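Side-chain contacts in putative HAD-hydrolase YfnB (Bacillus subtilis, PDB 3ED5), which is a hydrolase of the haloacid dehalogenase superfamily, probably acting on phosphate esters and perhaps a 5'-nucleotidase as in the YjjG family: residues S75-L78 and K79-G82; F156-M160 and K161-N165. One frame throughout, in Å; residues are numbered along the deposited sequence. Where two conformers were deposited one is given.

Contact 1: S75-L78 and K79-G82; sequences SALL and KEYG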
loop_
_atom_site.group_PDB
_atom_site.type_symbol
_atom_site.label_atom_id
_atom_site.label_comp_id
_atom_site.label_asym_id
_atom_site.label_seq_id
_atom_site.Cartn_x
_atom_site.Cartn_y
_atom_site.Cartn_z
ATOM N N SER A 75 -18.975 -6.825 -8.081
ATOM C CA SER A 75 -20.333 -7.358 -8.090
ATOM C C SER A 75 -21.176 -6.729 -6.977
ATOM O O SER A 75 -22.353 -6.424 -7.220
ATOM C CB SER A 75 -20.373 -8.885 -8.041
ATOM O OG SER A 75 -19.409 -9.362 -7.133
ATOM N N ALA A 76 -20.587 -6.503 -5.796
ATOM C CA ALA A 76 -21.328 -5.789 -4.715
ATOM C C ALA A 76 -21.772 -4.404 -5.183
ATOM O O ALA A 76 -22.919 -3.995 -4.950
ATOM C CB ALA A 76 -20.471 -5.664 -3.455
ATOM N N LEU A 77 -20.877 -3.689 -5.862
ATOM C CA LEU A 77 -21.226 -2.354 -6.368
ATOM C C LEU A 77 -22.280 -2.438 -7.470
ATOM O O LEU A 77 -23.375 -1.834 -7.359
ATOM C CB LEU A 77 -19.969 -1.665 -6.907
ATOM C CG LEU A 77 -20.185 -0.276 -7.511
ATOM C CD1 LEU A 77 -20.538 0.735 -6.413
ATOM C CD2 LEU A 77 -18.918 0.123 -8.303
ATOM N N LEU A 78 -21.989 -3.184 -8.540
ATOM C CA LEU A 78 -22.921 -3.167 -9.687
ATOM C C LEU A 78 -24.267 -3.805 -9.396
ATOM O O LEU A 78 -25.293 -3.345 -9.919
ATOM C CB LEU A 78 -22.280 -3.764 -10.953
ATOM C CG LEU A 78 -21.058 -2.985 -11.460
ATOM C CD1 LEU A 78 -20.377 -3.719 -12.594
ATOM C CD2 LEU A 78 -21.428 -1.581 -11.877
ATOM N N LYS A 79 -24.304 -4.831 -8.551
ATOM C CA LYS A 79 -25.593 -5.480 -8.202
ATOM C C LYS A 79 -26.644 -4.526 -7.579
ATOM O O LYS A 79 -27.845 -4.584 -7.925
ATOM C CB LYS A 79 -25.349 -6.680 -7.272
ATOM C CG LYS A 79 -26.564 -7.567 -7.031
ATOM C CD LYS A 79 -26.364 -8.456 -5.804
ATOM C CE LYS A 79 -25.190 -9.388 -5.931
ATOM N NZ LYS A 79 -24.856 -9.901 -4.558
ATOM N N GLU A 80 -26.183 -3.586 -6.747
ATOM C CA GLU A 80 -27.100 -2.690 -6.053
ATOM C C GLU A 80 -27.581 -1.560 -6.974
ATOM O O GLU A 80 -28.593 -0.913 -6.698
ATOM C CB GLU A 80 -26.458 -2.161 -4.758
ATOM C CG GLU A 80 -25.416 -1.109 -4.962
ATOM C CD GLU A 80 -24.912 -0.522 -3.616
ATOM O OE1 GLU A 80 -23.896 0.202 -3.627
ATOM O OE2 GLU A 80 -25.564 -0.758 -2.586
ATOM N N TYR A 81 -26.860 -1.362 -8.080
ATOM C CA TYR A 81 -27.288 -0.475 -9.186
ATOM C C TYR A 81 -28.040 -1.245 -10.284
ATOM O O TYR A 81 -28.363 -0.687 -11.354
ATOM C CB TYR A 81 -26.092 0.366 -9.716
ATOM C CG TYR A 81 -25.643 1.390 -8.674
ATOM C CD1 TYR A 81 -24.605 1.123 -7.775
ATOM C CD2 TYR A 81 -26.342 2.603 -8.535
ATOM C CE1 TYR A 81 -24.268 2.045 -6.791
ATOM C CE2 TYR A 81 -25.991 3.531 -7.570
ATOM C CZ TYR A 81 -24.974 3.258 -6.709
ATOM O OH TYR A 81 -24.688 4.220 -5.761
ATOM N N GLY A 82 -28.401 -2.495 -9.995
ATOM C CA GLY A 82 -29.321 -3.270 -10.845
ATOM C C GLY A 82 -28.683 -4.068 -11.975
ATOM O O GLY A 82 -29.397 -4.560 -12.857
#
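Leu77 and Tyr81 meet one helical turn apart. Leu77 CD1 lies 4.0 Å from Tyr81 CE1, and the two side chains cross at a slant. Leu77 CG is anti to the backbone N (chi1 178°), on the carbonyl side, and from there CD1 reaches the ring. The tyrosine also uses its edge: Tyr81 CD1 comes to 3.2 Å from Leu77 O, near the ring plane. Glu80 approaches the same carbonyl with its aliphatic part, CG being 3.2 Å from Leu77 O. Its chain then runs on extended. Leu78 is buried and packs against Phe33, Ile38 and Met44 of the helical cap domain. Tyr81 also touches Met44 and Gln47, so helix 42-60 backs this corner.

The backbone bonds change along the segment. Lys79 N to Ser75 O is a regular helical bond of 2.8 Å. Glu80 N to Leu77 O and Tyr81 N to Leu78 O are weak bonds of shorter span. Gly82 N then bonds to Lys79 O at 3.0 Å. Gly82 has positive phi (88°), which a residue lacking a side chain accepts readily. Tyr83 N reaches back to Leu78 O. This is a Schellman motif with Gly82 as C-prime residue, and it ends helix 66-80.

Contact 2: F156-M160 and K161-N165; sequences FQKPM and KEYFN. With FMT (formic acid), chain D; FMT (formic acid), chain C.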
loop_
_atom_site.group_PDB
_atom_site.type_symbol
_atom_site.label_atom_id
_atom_site.label_comp_id
_atom_site.label_asym_id
_atom_site.label_seq_id
_atom_site.Cartn_x
_atom_site.Cartn_y
_atom_site.Cartn_z
ATOM N N PHE A 156 -0.781 -14.550 6.485
ATOM C CA PHE A 156 -1.324 -13.454 7.267
ATOM C C PHE A 156 -1.230 -12.178 6.410
ATOM O O PHE A 156 -0.926 -12.252 5.210
ATOM C CB PHE A 156 -0.519 -13.301 8.585
ATOM C CG PHE A 156 -0.439 -14.565 9.396
ATOM C CD1 PHE A 156 -1.393 -14.855 10.359
ATOM C CD2 PHE A 156 0.610 -15.469 9.190
ATOM C CE1 PHE A 156 -1.303 -16.056 11.130
ATOM C CE2 PHE A 156 0.719 -16.657 9.945
ATOM C CZ PHE A 156 -0.258 -16.954 10.905
ATOM N N GLN A 157 -1.471 -11.020 7.010
ATOM C CA GLN A 157 -1.443 -9.763 6.268
ATOM C C GLN A 157 -1.175 -8.659 7.270
ATOM O O GLN A 157 -1.498 -8.817 8.426
ATOM C CB GLN A 157 -2.790 -9.520 5.514
ATOM C CG GLN A 157 -4.051 -9.408 6.380
ATOM C CD GLN A 157 -4.504 -10.712 7.026
ATOM O OE1 GLN A 157 -4.381 -11.804 6.445
ATOM N NE2 GLN A 157 -5.040 -10.613 8.264
ATOM N N LYS A 158 -0.604 -7.543 6.826
ATOM C CA LYS A 158 -0.562 -6.341 7.676
ATOM C C LYS A 158 -2.007 -6.006 8.099
ATOM O O LYS A 158 -2.938 -6.092 7.258
ATOM C CB LYS A 158 0.045 -5.128 6.950
ATOM C CG LYS A 158 1.407 -5.317 6.266
ATOM C CD LYS A 158 1.929 -3.926 5.736
ATOM C CE LYS A 158 1.241 -3.561 4.494
ATOM N NZ LYS A 158 1.807 -2.337 3.871
ATOM N N PRO A 159 -2.222 -5.634 9.377
ATOM C CA PRO A 159 -1.223 -5.315 10.421
ATOM C C PRO A 159 -0.813 -6.476 11.348
ATOM O O PRO A 159 -0.130 -6.247 12.375
ATOM C CB PRO A 159 -1.959 -4.284 11.269
ATOM C CG PRO A 159 -3.357 -4.825 11.288
ATOM C CD PRO A 159 -3.577 -5.246 9.822
HETATM N N MSE A 160 -1.222 -7.696 11.026
HETATM C CA MSE A 160 -1.004 -8.854 11.926
HETATM C C MSE A 160 0.457 -9.016 12.322
HETATM O O MSE A 160 1.343 -8.999 11.468
HETATM C CB MSE A 160 -1.502 -10.156 11.298
HETATM C CG MSE A 160 -3.013 -10.164 10.998
HETATM SE SE MSE A 160 -4.167 -9.758 12.558
HETATM C CE MSE A 160 -4.399 -7.863 12.333
ATOM N N LYS A 161 0.686 -9.185 13.622
ATOM C CA LYS A 161 2.030 -9.452 14.140
ATOM C C LYS A 161 2.689 -10.620 13.393
ATOM O O LYS A 161 3.886 -10.564 13.085
ATOM C CB LYS A 161 1.971 -9.634 15.672
ATOM C CG LYS A 161 1.089 -10.794 16.176
ATOM C CD LYS A 161 0.951 -10.814 17.711
ATOM C CE LYS A 161 0.203 -12.064 18.218
ATOM N NZ LYS A 161 0.241 -12.120 19.715
ATOM N N GLU A 162 1.921 -11.648 13.009
ATOM C CA GLU A 162 2.577 -12.770 12.329
ATOM C C GLU A 162 3.082 -12.438 10.915
ATOM O O GLU A 162 4.010 -13.062 10.400
ATOM C CB GLU A 162 1.700 -14.015 12.351
ATOM C CG GLU A 162 1.282 -14.494 13.776
ATOM C CD GLU A 162 -0.008 -13.835 14.316
ATOM O OE1 GLU A 162 -0.462 -12.780 13.794
ATOM O OE2 GLU A 162 -0.604 -14.401 15.287
ATOM N N TYR A 163 2.450 -11.481 10.248
ATOM C CA TYR A 163 3.036 -10.997 9.003
ATOM C C TYR A 163 4.447 -10.395 9.282
ATOM O O TYR A 163 5.439 -10.694 8.597
ATOM C CB TYR A 163 2.129 -9.966 8.315
ATOM C CG TYR A 163 2.846 -9.253 7.194
ATOM C CD1 TYR A 163 2.885 -9.804 5.906
ATOM C CD2 TYR A 163 3.536 -8.044 7.431
ATOM C CE1 TYR A 163 3.573 -9.147 4.850
ATOM C CE2 TYR A 163 4.245 -7.386 6.395
ATOM C CZ TYR A 163 4.265 -7.949 5.121
ATOM O OH TYR A 163 4.933 -7.303 4.100
ATOM N N PHE A 164 4.531 -9.543 10.288
ATOM C CA PHE A 164 5.831 -8.941 10.596
ATOM C C PHE A 164 6.860 -9.955 11.062
ATOM O O PHE A 164 8.020 -9.836 10.710
ATOM C CB PHE A 164 5.666 -7.776 11.554
ATOM C CG PHE A 164 4.999 -6.610 10.896
ATOM C CD1 PHE A 164 5.730 -5.783 10.044
ATOM C CD2 PHE A 164 3.631 -6.393 11.046
ATOM C CE1 PHE A 164 5.114 -4.724 9.364
ATOM C CE2 PHE A 164 3.007 -5.332 10.370
ATOM C CZ PHE A 164 3.757 -4.491 9.543
ATOM N N ASN A 165 6.422 -10.988 11.776
ATOM C CA ASN A 165 7.383 -12.037 12.195
ATOM C C ASN A 165 8.053 -12.641 10.979
ATOM O O ASN A 165 9.259 -12.935 10.979
ATOM C CB ASN A 165 6.710 -13.192 12.947
ATOM C CG ASN A 165 6.193 -12.805 14.312
ATOM O OD1 ASN A 165 6.554 -11.757 14.878
ATOM N ND2 ASN A 165 5.343 -13.662 14.867
HETATM C C FMT D . -5.163 -14.560 9.101
HETATM O O1 FMT D . -5.973 -13.596 8.991
HETATM O O2 FMT D . -4.658 -15.219 8.156
HETATM C C FMT C . -1.246 -2.387 2.624
HETATM O O1 FMT C . -2.282 -2.432 1.983
HETATM O O2 FMT C . -0.264 -2.997 2.203
#
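Phe156 and Glu162 make the first of two CH-pi contacts. Glu162 CB sits 3.5 Å from the centroid of the Phe156 ring, almost on the ring normal. The glutamate chain bends at chi2 (88°), which lays its carboxylate nearly parallel to the ring, the planes 5° apart. In the second, Lys158 CG lies over a face of the Tyr163 ring, 3.9 Å from its centroid. The two side chains run alongside, pointing the same way.

The rest is ring and apolar packing. Tyr163 CD2 stands over the centre of the Phe164 ring, and the carbonyl Pro159 O is at that ring's edge, 3.8 Å from Phe164 CE2. Phe156 CB meets Tyr163 CB at 4.3 Å.

Backbone bonds start the helix. Met160, a selenomethionine, follows cis-Pro159 and is the N-cap residue. Its carbonyl O takes weak bonds from Tyr163 N and Phe164 N, at 3.0 and 3.4 Å.

The polar ends find partners beyond the two segments. Tyr163 OH bonds to Phe149 O. Gln157 NE2 bonds to Glu60 O and, at 3.2 Å, to O1 of the chain D formic acid, probably from the crystallisation liquor. Lys158 NZ bonds to Val124 O and makes salt bridges to Asp189 and Asp13, the nucleophile by similarity. Its amine, meeting two acids, is probably the motif III lysine of the HAD superfamily, placed to offset the negative charge of nucleophile and phosphate.

Overall arrangement
Contact 1 and contact 2 lie in series along the chain, with centres 32 Å apart. Their nearest atoms are about 20 Å apart, so they do not touch. Contact 2 is nearer the centre of the chain than contact 1, its own centre about 14 Å away. It follows strand 147-150 of the parallel sheet and brings Lys158 about 3 Å, side chain to side chain, from Asp13, the likely nucleophile. Contact 1 is peripheral, its centre about 26 Å from that of the chain, in the helical cap and away from the annotated site. Helix 42-60 runs between them: residues within 44-48 touch contact 1, and its end, Phe59 and Glu60, touches contact 2.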